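Lipid II:glycine glycyltransferase (PDB 6SNR) probably transfers the first glycine of the pentaglycine cross-bridge from glycyl-tRNA to the lysine side chain of membrane-bound lipid II during staphylococcal peptidoglycan synthesis. Local coordinates at residues F128-F133 and G386-I391; H18-L23 and V78-K83; R168-L173 and D329-H334; L228-L233 and G301-G306. One frame throughout, in Å; residues are numbered along the deposited sequence.

Overall arrangement
Contacts 1 and 4 are both antiparallel strand pairs, but each belongs to a different mixed sheet, and their centres lie about 42 Å apart on opposite sides of the chain's centre. Contact 1 closes the edge of its sheet, with an aromatic face and a charged one; contact 4 is buried and largely apolar. Contact 3 is a surface meeting of helices without polar bonds between its segments. It touches contact 4, since Pro332 packs on Val231 and Ser305, and Phe330 on Leu233. Contact 2, about 17 Å from contact 1 between centres, joins two loops, chiefly through one asparagine amide and a water.

Contact 1 of 4, residues F128-F133 and G386-I391; sequences FKHKGF and GEFDYI
Phe128 and His130 lie against Tyr390 and Phe388 where strand 129-130 closes the edge of a sheet, antiparallel to strand 388-391. Lys129 N donates to Asp389 O over 2.8 Å and Lys129 O accepts from Asp389 N, a hydrogen-bonded pair. Lys131 N continues the pairing to Glu387 O. The tight part is aromatic. Tyr390 CB sits over one face of the Phe128 ring, 3.9 Å from its centroid, and the tyrosine ring turns its edge to the same phenylalanine, the planes 69° apart. His130, its CG anti to the backbone N (chi1 -172°), carries CD2 over a face of the Phe388 ring, 3.5 Å from Phe388 CE2, while its NE2 bonds to Ile385 O. Leu120 and Leu123 of helix 117-125 cover this side, a place suited to broad, flat rings. Lys131, Glu387 and Asp389 form a buried to partly exposed charged cluster on the other face: Lys131 NZ pairs chiefly with Glu401 and makes only a long salt bridge, 3.7 Å, to Asp389 OD2. Tyr397 OH and water 1, which also bonds to Lys129 O, hold that same oxygen. Looser and exposed, Lys129 merely brushes Ile391 CD1 with its CG at 4.1 Å. With Lys106 also pairing with Glu387 and Asp389, charge pairing on this face probably adds to the backbone bonds and aromatic packing in holding the edge strand.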
loop_
_atom_site.group_PDB
_atom_site.type_symbol
_atom_site.label_atom_id
_atom_site.label_comp_id
_atom_site.label_asym_id
_atom_site.label_seq_id
_atom_site.Cartn_x
_atom_site.Cartn_y
_atom_site.Cartn_z
ATOM N N PHE A 128 -27.074 10.856 -11.725
ATOM C CA PHE A 128 -26.120 11.004 -10.639
ATOM C C PHE A 128 -25.630 12.448 -10.556
ATOM O O PHE A 128 -25.440 13.100 -11.586
ATOM C CB PHE A 128 -24.854 10.176 -10.860
ATOM C CG PHE A 128 -24.992 8.703 -10.514
ATOM C CD1 PHE A 128 -24.680 8.260 -9.254
ATOM C CD2 PHE A 128 -25.366 7.767 -11.474
ATOM C CE1 PHE A 128 -24.782 6.893 -8.928
ATOM C CE2 PHE A 128 -25.482 6.417 -11.149
ATOM C CZ PHE A 128 -25.195 5.986 -9.884
ATOM N N LYS A 129 -25.471 12.911 -9.344
ATOM C CA LYS A 129 -24.888 14.233 -9.056
ATOM C C LYS A 129 -23.441 14.072 -8.591
ATOM O O LYS A 129 -23.105 13.212 -7.778
ATOM C CB LYS A 129 -25.708 14.958 -8.010
ATOM C CG LYS A 129 -27.218 14.951 -8.298
ATOM C CD LYS A 129 -27.589 15.491 -9.674
ATOM C CE LYS A 129 -29.065 15.285 -9.963
ATOM N NZ LYS A 129 -29.389 15.659 -11.366
ATOM N N HIS A 130 -22.579 14.936 -9.111
ATOM C CA HIS A 130 -21.148 14.899 -8.808
ATOM C C HIS A 130 -20.768 15.780 -7.643
ATOM O O HIS A 130 -21.283 16.918 -7.531
ATOM C CB HIS A 130 -20.411 15.374 -10.048
ATOM C CG HIS A 130 -18.922 15.223 -10.000
ATOM N ND1 HIS A 130 -18.065 16.229 -10.417
ATOM C CD2 HIS A 130 -18.121 14.173 -9.660
ATOM C CE1 HIS A 130 -16.812 15.802 -10.348
ATOM N NE2 HIS A 130 -16.819 14.559 -9.880
ATOM N N LYS A 131 -19.841 15.305 -6.788
ATOM C CA LYS A 131 -19.400 16.052 -5.599
ATOM C C LYS A 131 -18.385 17.131 -6.015
ATOM O O LYS A 131 -18.059 17.995 -5.183
ATOM C CB LYS A 131 -18.713 15.156 -4.542
ATOM C CG LYS A 131 -19.634 14.292 -3.732
ATOM C CD LYS A 131 -20.496 15.104 -2.809
ATOM C CE LYS A 131 -21.183 14.193 -1.807
ATOM N NZ LYS A 131 -22.167 14.902 -1.000
ATOM N N GLY A 132 -17.882 17.037 -7.253
ATOM C CA GLY A 132 -16.965 18.064 -7.845
ATOM C C GLY A 132 -15.496 17.686 -7.887
ATOM O O GLY A 132 -15.070 16.722 -7.251
ATOM N N PHE A 133 -14.685 18.460 -8.617
ATOM C CA PHE A 133 -13.259 18.177 -8.742
ATOM C C PHE A 133 -12.502 19.021 -7.734
ATOM O O PHE A 133 -11.853 20.039 -8.080
ATOM C CB PHE A 133 -12.747 18.415 -10.155
ATOM C CG PHE A 133 -13.488 17.650 -11.205
ATOM C CD1 PHE A 133 -13.238 16.292 -11.433
ATOM C CD2 PHE A 133 -14.466 18.273 -11.972
ATOM C CE1 PHE A 133 -13.916 15.606 -12.422
ATOM C CE2 PHE A 133 -15.140 17.586 -12.957
ATOM C CZ PHE A 133 -14.857 16.243 -13.193
ATOM N N GLY A 386 -14.050 10.993 -9.134
ATOM C CA GLY A 386 -14.649 11.400 -7.896
ATOM C C GLY A 386 -15.892 10.635 -7.469
ATOM O O GLY A 386 -16.037 9.480 -7.792
ATOM N N GLU A 387 -16.718 11.309 -6.685
ATOM C CA GLU A 387 -17.840 10.740 -5.963
ATOM C C GLU A 387 -19.138 11.220 -6.580
ATOM O O GLU A 387 -19.270 12.409 -6.906
ATOM C CB GLU A 387 -17.748 11.118 -4.486
ATOM C CG GLU A 387 -18.756 10.417 -3.592
ATOM C CD GLU A 387 -18.479 10.726 -2.155
ATOM O OE1 GLU A 387 -17.473 10.227 -1.590
ATOM O OE2 GLU A 387 -19.271 11.444 -1.540
ATOM N N PHE A 388 -20.105 10.305 -6.752
ATOM C CA PHE A 388 -21.379 10.610 -7.385
ATOM C C PHE A 388 -22.506 9.996 -6.556
ATOM O O PHE A 388 -22.379 8.883 -6.040
ATOM C CB PHE A 388 -21.458 9.953 -8.776
ATOM C CG PHE A 388 -20.366 10.377 -9.736
ATOM C CD1 PHE A 388 -19.105 9.838 -9.651
ATOM C CD2 PHE A 388 -20.622 11.314 -10.740
ATOM C CE1 PHE A 388 -18.108 10.255 -10.488
ATOM C CE2 PHE A 388 -19.617 11.698 -11.618
ATOM C CZ PHE A 388 -18.359 11.173 -11.479
ATOM N N ASP A 389 -23.645 10.699 -6.477
ATOM C CA ASP A 389 -24.783 10.233 -5.701
ATOM C C ASP A 389 -26.015 10.172 -6.594
ATOM O O ASP A 389 -26.296 11.120 -7.321
ATOM C CB ASP A 389 -25.071 11.143 -4.521
ATOM C CG ASP A 389 -23.953 11.175 -3.523
ATOM O OD1 ASP A 389 -23.675 10.097 -2.977
ATOM O OD2 ASP A 389 -23.419 12.271 -3.231
ATOM N N TYR A 390 -26.720 9.044 -6.554
ATOM C CA TYR A 390 -28.052 8.914 -7.166
ATOM C C TYR A 390 -29.004 9.089 -6.000
ATOM O O TYR A 390 -29.092 8.259 -5.092
ATOM C CB TYR A 390 -28.239 7.587 -7.884
ATOM C CG TYR A 390 -29.567 7.511 -8.590
ATOM C CD1 TYR A 390 -30.696 7.119 -7.899
ATOM C CD2 TYR A 390 -29.690 7.832 -9.940
ATOM C CE1 TYR A 390 -31.925 7.066 -8.535
ATOM C CE2 TYR A 390 -30.926 7.755 -10.584
ATOM C CZ TYR A 390 -32.034 7.385 -9.855
ATOM O OH TYR A 390 -33.283 7.292 -10.463
ATOM N N ILE A 391 -29.701 10.245 -5.950
ATOM C CA ILE A 391 -30.378 10.637 -4.746
ATOM C C ILE A 391 -31.799 10.040 -4.740
ATOM O O ILE A 391 -32.546 10.222 -5.716
ATOM C CB ILE A 391 -30.440 12.195 -4.584
ATOM C CG1 ILE A 391 -29.019 12.745 -4.463
ATOM C CG2 ILE A 391 -31.291 12.583 -3.381
ATOM C CD1 ILE A 391 -28.917 14.247 -4.688
HETATM O O HOH W 1 -22.732 14.168 -5.082
HETATM O O HOH W 2 -15.926 14.117 -6.441
#

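Contact 2 of 4, residues H18-L23 and V78-K83; sequences HPNGDL and VDYSNK
Asn20 and Val78 bring the two backbones nearest, their CA atoms still 6.5 Å apart, where a type I turn from His18 to Gly21 faces the end of strand 68-78 and a second type I turn from Asp79 to Asn82. Side chains therefore bridge the distance. Asn20 ND2 donates to Val78 O over 2.9 Å in a nearly straight bond (167° at the hydrogen), and the acceptor lies in the plane of the asparagine amide, although the donor is tilted from the plane of the valine carbonyl. The same nitrogen gives its second N-H to water 3 at 2.8 Å, which also accepts from Tyr80 N. An asparagine suits this place because one short side chain supplies two donors. ND2 further lies at the edge of the Tyr80 ring, 3.7 Å from Tyr80 CD1, while the tyrosine hydroxyl bonds to Phe76 O. A first torsion of -166° swings the His18 ring away from its own N and across to the Val78-Asp79 peptide: NE2 comes within 3.3 Å of Val78 C, and Val78 N lies over a ring face. This is van der Waals packing, since the angle to Asp79 N is too poor for a bond. Asp79 instead shapes its own turn, its OD1 accepting from Ser81 N as an Asx turn. The chemistry implies a directional link in which one amide, directly and through a water, ties the His18-Gly21 turn to the backbone at Val78 and Tyr80.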
loop_
_atom_site.group_PDB
_atom_site.type_symbol
_atom_site.label_atom_id
_atom_site.label_comp_id
_atom_site.label_asym_id
_atom_site.label_seq_id
_atom_site.Cartn_x
_atom_site.Cartn_y
_atom_site.Cartn_z
ATOM N N HIS A 18 -10.930 -7.079 -13.625
ATOM C CA HIS A 18 -11.497 -5.955 -14.355
ATOM C C HIS A 18 -10.604 -4.713 -14.200
ATOM O O HIS A 18 -10.166 -4.411 -13.090
ATOM C CB HIS A 18 -12.898 -5.659 -13.855
ATOM C CG HIS A 18 -13.651 -4.755 -14.755
ATOM N ND1 HIS A 18 -14.602 -5.188 -15.653
ATOM C CD2 HIS A 18 -13.543 -3.422 -14.940
ATOM C CE1 HIS A 18 -15.076 -4.152 -16.316
ATOM N NE2 HIS A 18 -14.453 -3.068 -15.902
ATOM N N PRO A 19 -10.408 -3.942 -15.278
ATOM C CA PRO A 19 -9.605 -2.717 -15.151
ATOM C C PRO A 19 -10.087 -1.753 -14.051
ATOM O O PRO A 19 -9.273 -0.977 -13.512
ATOM C CB PRO A 19 -9.744 -2.083 -16.531
ATOM C CG PRO A 19 -9.904 -3.212 -17.429
ATOM C CD PRO A 19 -10.763 -4.196 -16.692
ATOM N N ASN A 20 -11.409 -1.730 -13.810
ATOM C CA ASN A 20 -12.019 -0.899 -12.773
ATOM C C ASN A 20 -12.342 -1.602 -11.459
ATOM O O ASN A 20 -13.086 -1.059 -10.643
ATOM C CB ASN A 20 -13.266 -0.203 -13.321
ATOM C CG ASN A 20 -12.946 0.770 -14.452
ATOM O OD1 ASN A 20 -11.856 1.346 -14.521
ATOM N ND2 ASN A 20 -13.936 1.029 -15.295
ATOM N N GLY A 21 -11.786 -2.798 -11.260
ATOM C CA GLY A 21 -11.805 -3.450 -9.977
ATOM C C GLY A 21 -10.987 -2.745 -8.914
ATOM O O GLY A 21 -10.207 -1.831 -9.218
ATOM N N ASP A 22 -11.212 -3.123 -7.662
ATOM C CA ASP A 22 -10.537 -2.465 -6.532
ATOM C C ASP A 22 -10.692 -3.345 -5.328
ATOM O O ASP A 22 -11.717 -4.077 -5.184
ATOM C CB ASP A 22 -11.104 -1.058 -6.242
ATOM C CG ASP A 22 -10.215 -0.257 -5.305
ATOM O OD1 ASP A 22 -9.161 0.223 -5.834
ATOM O OD2 ASP A 22 -10.480 -0.171 -4.095
ATOM N N LEU A 23 -9.736 -3.232 -4.412
ATOM C CA LEU A 23 -9.806 -3.836 -3.085
ATOM C C LEU A 23 -11.182 -3.601 -2.379
ATOM O O LEU A 23 -11.724 -4.508 -1.719
ATOM C CB LEU A 23 -8.686 -3.266 -2.214
ATOM C CG LEU A 23 -8.600 -3.668 -0.775
ATOM C CD1 LEU A 23 -8.276 -5.155 -0.685
ATOM C CD2 LEU A 23 -7.596 -2.795 0.008
ATOM N N VAL A 78 -17.396 -2.010 -13.620
ATOM C CA VAL A 78 -17.979 -2.063 -14.953
ATOM C C VAL A 78 -17.186 -1.142 -15.876
ATOM O O VAL A 78 -16.574 -0.215 -15.423
ATOM C CB VAL A 78 -19.477 -1.689 -14.943
ATOM C CG1 VAL A 78 -19.750 -0.217 -14.647
ATOM C CG2 VAL A 78 -20.140 -2.096 -16.248
ATOM N N ASP A 79 -17.215 -1.435 -17.165
ATOM C CA ASP A 79 -16.770 -0.498 -18.201
ATOM C C ASP A 79 -17.833 0.605 -18.313
ATOM O O ASP A 79 -18.967 0.326 -18.708
ATOM C CB ASP A 79 -16.550 -1.281 -19.505
ATOM C CG ASP A 79 -16.121 -0.408 -20.680
ATOM O OD1 ASP A 79 -16.069 0.840 -20.560
ATOM O OD2 ASP A 79 -15.842 -1.008 -21.747
ATOM N N TYR A 80 -17.464 1.843 -17.954
ATOM C CA TYR A 80 -18.398 2.991 -17.886
ATOM C C TYR A 80 -18.809 3.452 -19.292
ATOM O O TYR A 80 -19.752 4.238 -19.409
ATOM C CB TYR A 80 -17.855 4.141 -17.008
ATOM C CG TYR A 80 -18.013 3.810 -15.542
ATOM C CD1 TYR A 80 -17.112 2.954 -14.894
ATOM C CD2 TYR A 80 -19.116 4.259 -14.808
ATOM C CE1 TYR A 80 -17.306 2.576 -13.560
ATOM C CE2 TYR A 80 -19.320 3.891 -13.500
ATOM C CZ TYR A 80 -18.411 3.051 -12.864
ATOM O OH TYR A 80 -18.675 2.685 -11.583
ATOM N N SER A 81 -18.138 2.928 -20.316
ATOM C CA SER A 81 -18.624 3.067 -21.691
ATOM C C SER A 81 -19.667 2.027 -22.131
ATOM O O SER A 81 -20.220 2.148 -23.233
ATOM C CB SER A 81 -17.455 3.033 -22.662
ATOM O OG SER A 81 -16.465 3.971 -22.271
ATOM N N ASN A 82 -19.948 1.028 -21.294
ATOM C CA ASN A 82 -20.978 0.033 -21.584
ATOM C C ASN A 82 -22.286 0.527 -20.974
ATOM O O ASN A 82 -22.599 0.249 -19.806
ATOM C CB ASN A 82 -20.547 -1.314 -21.007
ATOM C CG ASN A 82 -21.478 -2.446 -21.365
ATOM O OD1 ASN A 82 -22.656 -2.228 -21.650
ATOM N ND2 ASN A 82 -20.959 -3.685 -21.285
ATOM N N LYS A 83 -23.052 1.296 -21.748
ATOM C CA LYS A 83 -24.277 1.888 -21.254
ATOM C C LYS A 83 -25.306 0.866 -20.744
ATOM O O LYS A 83 -25.989 1.126 -19.746
ATOM C CB LYS A 83 -24.947 2.747 -22.346
ATOM C CG LYS A 83 -24.174 3.993 -22.739
ATOM C CD LYS A 83 -25.023 4.860 -23.657
ATOM C CE LYS A 83 -24.323 6.147 -24.040
ATOM N NZ LYS A 83 -23.136 5.922 -24.904
HETATM O O HOH W 3 -14.558 2.497 -17.650
#

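Contact 3 of 4, residues R168-L173 and D329-H334; sequences RSKVRL and DFLPNH
Lys170 of helix 165-177 lies across His334 and Leu331, at the start of helix 332-347. Its CB touches the imidazole at His334 CD2, 3.7 Å away, and is slightly farther from NE2. Beyond CG the chain bends (chi2 -85°), which carries CD to within 4.1 Å of Leu331 CD2, the two side chains crossing at about a right angle. From there CE and NZ lead away from the second segment, the ammonium ending 6.5 Å from His334 NE2. Lysine thus suits an exposed position, offering methylenes to its neighbours and its charge to the surface. The other branch of Leu331 turns inward: CD1 meets Lys170 O at 3.6 Å and Leu173 CB at 3.8 Å. Leu331 occupies the N-cap position with a left-handed backbone, and also touches Ala174 and Arg177. Val171 CG2 approaches His334 CB more loosely, at 4.3 Å. Between 168-173 and 329-334 the contact is thus made by van der Waals touch, while Arg177 farther along the first helix bonds to Asp329 O.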
loop_
_atom_site.group_PDB
_atom_site.type_symbol
_atom_site.label_atom_id
_atom_site.label_comp_id
_atom_site.label_asym_id
_atom_site.label_seq_id
_atom_site.Cartn_x
_atom_site.Cartn_y
_atom_site.Cartn_z
ATOM N N ARG A 168 17.015 7.043 -4.610
ATOM C CA ARG A 168 17.721 5.882 -5.139
ATOM C C ARG A 168 18.965 5.617 -4.309
ATOM O O ARG A 168 19.298 4.456 -4.003
ATOM C CB ARG A 168 18.162 6.064 -6.605
ATOM C CG ARG A 168 17.034 6.261 -7.585
ATOM C CD ARG A 168 17.460 6.000 -9.003
ATOM N NE ARG A 168 18.390 7.012 -9.534
ATOM C CZ ARG A 168 18.078 8.156 -10.144
ATOM N NH1 ARG A 168 16.810 8.537 -10.383
ATOM N NH2 ARG A 168 19.085 8.944 -10.593
ATOM N N SER A 169 19.673 6.698 -3.971
ATOM C CA SER A 169 20.891 6.540 -3.202
ATOM C C SER A 169 20.589 5.956 -1.807
ATOM O O SER A 169 21.324 5.090 -1.315
ATOM C CB SER A 169 21.659 7.859 -3.083
ATOM O OG SER A 169 22.617 7.741 -2.050
ATOM N N LYS A 170 19.476 6.384 -1.214
ATOM C CA LYS A 170 19.093 5.919 0.121
ATOM C C LYS A 170 18.665 4.455 0.073
ATOM O O LYS A 170 18.954 3.691 0.987
ATOM C CB LYS A 170 17.944 6.736 0.723
ATOM C CG LYS A 170 18.221 8.200 1.038
ATOM C CD LYS A 170 18.861 8.475 2.393
ATOM C CE LYS A 170 18.583 9.927 2.808
ATOM N NZ LYS A 170 19.540 10.489 3.801
ATOM N N VAL A 171 17.957 4.052 -0.990
ATOM C CA VAL A 171 17.581 2.653 -1.159
ATOM C C VAL A 171 18.819 1.745 -1.284
ATOM O O VAL A 171 18.887 0.702 -0.657
ATOM C CB VAL A 171 16.604 2.437 -2.343
ATOM C CG1 VAL A 171 16.384 0.960 -2.614
ATOM C CG2 VAL A 171 15.271 3.159 -2.061
ATOM N N ARG A 172 19.804 2.160 -2.100
ATOM C CA ARG A 172 21.011 1.361 -2.258
ATOM C C ARG A 172 21.719 1.214 -0.917
ATOM O O ARG A 172 22.205 0.144 -0.612
ATOM C CB ARG A 172 21.938 1.991 -3.302
ATOM C CG ARG A 172 21.384 1.912 -4.722
ATOM C CD ARG A 172 22.485 2.001 -5.789
ATOM N NE ARG A 172 21.880 2.150 -7.108
ATOM C CZ ARG A 172 21.477 3.308 -7.616
ATOM N NH1 ARG A 172 21.703 4.435 -6.975
ATOM N NH2 ARG A 172 20.915 3.327 -8.831
ATOM N N LEU A 173 21.754 2.275 -0.114
ATOM C CA LEU A 173 22.347 2.194 1.228
ATOM C C LEU A 173 21.558 1.242 2.104
ATOM O O LEU A 173 22.098 0.401 2.793
ATOM C CB LEU A 173 22.422 3.552 1.889
ATOM C CG LEU A 173 23.459 4.493 1.280
ATOM C CD1 LEU A 173 23.328 5.856 1.938
ATOM C CD2 LEU A 173 24.882 3.941 1.382
ATOM N N ASP A 329 19.413 5.299 10.978
ATOM C CA ASP A 329 20.500 5.264 9.984
ATOM C C ASP A 329 20.601 3.969 9.179
ATOM O O ASP A 329 21.262 3.928 8.151
ATOM C CB ASP A 329 21.858 5.561 10.661
ATOM C CG ASP A 329 22.095 7.035 10.892
ATOM O OD1 ASP A 329 21.131 7.830 10.796
ATOM O OD2 ASP A 329 23.271 7.404 11.169
ATOM N N PHE A 330 19.892 2.919 9.593
ATOM C CA PHE A 330 19.823 1.719 8.805
ATOM C C PHE A 330 18.784 1.847 7.687
ATOM O O PHE A 330 18.664 0.945 6.899
ATOM C CB PHE A 330 19.459 0.534 9.709
ATOM C CG PHE A 330 20.640 -0.045 10.441
ATOM C CD1 PHE A 330 21.111 0.554 11.593
ATOM C CD2 PHE A 330 21.300 -1.161 9.934
ATOM C CE1 PHE A 330 22.225 0.034 12.249
ATOM C CE2 PHE A 330 22.409 -1.685 10.588
ATOM C CZ PHE A 330 22.852 -1.083 11.759
ATOM N N LEU A 331 18.069 2.963 7.646
ATOM C CA LEU A 331 17.055 3.244 6.600
ATOM C C LEU A 331 16.079 2.085 6.406
ATOM O O LEU A 331 15.837 1.646 5.277
ATOM C CB LEU A 331 17.723 3.619 5.285
ATOM C CG LEU A 331 18.722 4.788 5.453
ATOM C CD1 LEU A 331 19.706 4.790 4.298
ATOM C CD2 LEU A 331 17.976 6.105 5.581
ATOM N N PRO A 332 15.503 1.581 7.506
ATOM C CA PRO A 332 14.602 0.423 7.400
ATOM C C PRO A 332 13.372 0.631 6.512
ATOM O O PRO A 332 13.028 -0.308 5.801
ATOM C CB PRO A 332 14.219 0.144 8.842
ATOM C CG PRO A 332 14.241 1.484 9.466
ATOM C CD PRO A 332 15.463 2.162 8.860
ATOM N N ASN A 333 12.758 1.811 6.540
ATOM C CA ASN A 333 11.568 2.086 5.687
ATOM C C ASN A 333 11.905 2.008 4.206
ATOM O O ASN A 333 11.114 1.534 3.403
ATOM C CB ASN A 333 10.970 3.455 6.015
ATOM C CG ASN A 333 10.429 3.529 7.445
ATOM O OD1 ASN A 333 10.766 4.419 8.220
ATOM N ND2 ASN A 333 9.582 2.595 7.787
ATOM N N HIS A 334 13.108 2.438 3.820
ATOM C CA HIS A 334 13.510 2.380 2.411
ATOM C C HIS A 334 13.749 0.960 1.947
ATOM O O HIS A 334 13.359 0.586 0.823
ATOM C CB HIS A 334 14.810 3.205 2.200
ATOM C CG HIS A 334 14.643 4.654 2.492
ATOM N ND1 HIS A 334 14.588 5.153 3.775
ATOM C CD2 HIS A 334 14.493 5.718 1.676
ATOM C CE1 HIS A 334 14.426 6.458 3.727
ATOM N NE2 HIS A 334 14.371 6.822 2.461
#

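Contact 4 of 4, residues L228-L233 and G301-G306; sequences LFLVKL and GIYLSG
Tyr303 projects from strand 302-312 into a hollow between Leu230 and Lys232 of the antiparallel strand 226-233. Leu230 CD1 sits over one face of the ring, 4.2 Å from its centroid, and Lys232 CE covers the opposite face at 4.1 Å, both as CH-pi contacts. The lysine gets there by starting out extended (chi1 -171°) and bending farther along at chi3. A long aliphatic chain with a polar end fits this place: its NZ goes on to Glu300 O, and the tyrosine hydroxyl to Glu182. Where Tyr303 is the bump, Gly306 is the dip. Its lack of a side chain lets Leu230 CD2 lie 4.0 Å from Gly306 CA, and Gly301 likewise gives space to Leu233 O and Lys232 CE. On the other face, Val231 CG2 presses tightly on Ser305 OG at 3.1 Å. This hydroxyl is buried without a partner in the model. Nearby, Leu233 CB fits against Ile302 CG2 and, more loosely, Leu304 CD1. The backbone is offset beside Val231: its O accepts from Leu304 N over 2.8 Å, while its N donates to Ser305 O, so two residues stand opposite one. That is a beta bulge, with backbone angles at Leu304 like those of the classic type, though Ser305 N is left without a partner. The two strands neighbour each other in a mixed sheet and are joined by the long helices 235-262 and 267-297, the helical arm also found in the staphylococcal relative FemA.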
loop_
_atom_site.group_PDB
_atom_site.type_symbol
_atom_site.label_atom_id
_atom_site.label_comp_id
_atom_site.label_asym_id
_atom_site.label_seq_id
_atom_site.Cartn_x
_atom_site.Cartn_y
_atom_site.Cartn_z
ATOM N N LEU A 228 1.731 -8.797 6.035
ATOM C CA LEU A 228 2.444 -7.960 6.947
ATOM C C LEU A 228 3.943 -8.140 6.730
ATOM O O LEU A 228 4.411 -9.277 6.629
ATOM C CB LEU A 228 2.115 -8.342 8.377
ATOM C CG LEU A 228 2.909 -7.646 9.491
ATOM C CD1 LEU A 228 2.587 -6.169 9.553
ATOM C CD2 LEU A 228 2.685 -8.336 10.843
ATOM N N PHE A 229 4.668 -7.029 6.640
ATOM C CA PHE A 229 6.145 -7.088 6.487
ATOM C C PHE A 229 6.714 -6.414 7.711
ATOM O O PHE A 229 6.162 -5.412 8.163
ATOM C CB PHE A 229 6.612 -6.389 5.196
ATOM C CG PHE A 229 6.231 -7.112 3.965
ATOM C CD1 PHE A 229 4.946 -6.996 3.467
ATOM C CD2 PHE A 229 7.112 -7.956 3.328
ATOM C CE1 PHE A 229 4.555 -7.722 2.379
ATOM C CE2 PHE A 229 6.730 -8.656 2.195
ATOM C CZ PHE A 229 5.423 -8.530 1.729
ATOM N N LEU A 230 7.848 -6.939 8.217
ATOM C CA LEU A 230 8.543 -6.352 9.365
ATOM C C LEU A 230 10.039 -6.260 9.013
ATOM O O LEU A 230 10.591 -7.183 8.362
ATOM C CB LEU A 230 8.358 -7.254 10.565
ATOM C CG LEU A 230 6.976 -7.413 11.145
ATOM C CD1 LEU A 230 6.987 -8.393 12.306
ATOM C CD2 LEU A 230 6.454 -6.069 11.588
ATOM N N VAL A 231 10.695 -5.199 9.458
ATOM C CA VAL A 231 12.159 -5.044 9.194
ATOM C C VAL A 231 12.898 -5.231 10.524
ATOM O O VAL A 231 12.579 -4.560 11.496
ATOM C CB VAL A 231 12.489 -3.677 8.617
ATOM C CG1 VAL A 231 13.996 -3.523 8.384
ATOM C CG2 VAL A 231 11.728 -3.456 7.303
ATOM N N LYS A 232 13.869 -6.143 10.513
ATOM C CA LYS A 232 14.612 -6.555 11.696
ATOM C C LYS A 232 16.104 -6.182 11.546
ATOM O O LYS A 232 16.693 -6.317 10.476
ATOM C CB LYS A 232 14.516 -8.061 11.852
ATOM C CG LYS A 232 15.077 -8.574 13.171
ATOM C CD LYS A 232 14.737 -10.034 13.372
ATOM C CE LYS A 232 14.150 -10.269 14.741
ATOM N NZ LYS A 232 14.192 -11.728 15.037
ATOM N N LEU A 233 16.696 -5.750 12.650
ATOM C CA LEU A 233 18.145 -5.611 12.754
ATOM C C LEU A 233 18.549 -6.743 13.686
ATOM O O LEU A 233 18.112 -6.752 14.837
ATOM C CB LEU A 233 18.502 -4.271 13.367
ATOM C CG LEU A 233 19.990 -4.117 13.780
ATOM C CD1 LEU A 233 20.900 -4.404 12.581
ATOM C CD2 LEU A 233 20.236 -2.717 14.319
ATOM N N GLY A 301 17.286 -9.838 18.175
ATOM C CA GLY A 301 17.128 -8.673 17.298
ATOM C C GLY A 301 16.035 -7.715 17.708
ATOM O O GLY A 301 15.354 -7.900 18.721
ATOM N N ILE A 302 15.878 -6.667 16.907
ATOM C CA ILE A 302 14.934 -5.630 17.183
ATOM C C ILE A 302 14.247 -5.314 15.866
ATOM O O ILE A 302 14.887 -5.263 14.815
ATOM C CB ILE A 302 15.613 -4.360 17.747
ATOM C CG1 ILE A 302 14.560 -3.338 18.213
ATOM C CG2 ILE A 302 16.561 -3.727 16.745
ATOM C CD1 ILE A 302 15.109 -1.953 18.491
ATOM N N TYR A 303 12.940 -5.132 15.943
ATOM C CA TYR A 303 12.174 -4.699 14.773
ATOM C C TYR A 303 12.112 -3.180 14.726
ATOM O O TYR A 303 11.809 -2.533 15.719
ATOM C CB TYR A 303 10.767 -5.292 14.829
ATOM C CG TYR A 303 10.750 -6.762 14.524
ATOM C CD1 TYR A 303 10.959 -7.236 13.237
ATOM C CD2 TYR A 303 10.502 -7.692 15.520
ATOM C CE1 TYR A 303 10.949 -8.588 12.926
ATOM C CE2 TYR A 303 10.478 -9.047 15.227
ATOM C CZ TYR A 303 10.703 -9.505 13.946
ATOM O OH TYR A 303 10.687 -10.870 13.669
ATOM N N LEU A 304 12.373 -2.640 13.532
ATOM C CA LEU A 304 12.469 -1.226 13.277
ATOM C C LEU A 304 11.308 -0.608 12.519
ATOM O O LEU A 304 11.000 0.570 12.693
ATOM C CB LEU A 304 13.726 -0.981 12.422
ATOM C CG LEU A 304 15.065 -1.386 13.060
ATOM C CD1 LEU A 304 16.204 -0.927 12.175
ATOM C CD2 LEU A 304 15.177 -0.844 14.466
ATOM N N SER A 305 10.717 -1.375 11.607
ATOM C CA SER A 305 9.598 -0.848 10.837
ATOM C C SER A 305 8.675 -1.985 10.443
ATOM O O SER A 305 9.024 -3.144 10.554
ATOM C CB SER A 305 10.063 -0.082 9.610
ATOM O OG SER A 305 10.696 -0.894 8.651
ATOM N N GLY A 306 7.503 -1.639 9.937
ATOM C CA GLY A 306 6.540 -2.645 9.489
ATOM C C GLY A 306 5.481 -1.995 8.615
ATOM O O GLY A 306 5.319 -0.748 8.610
#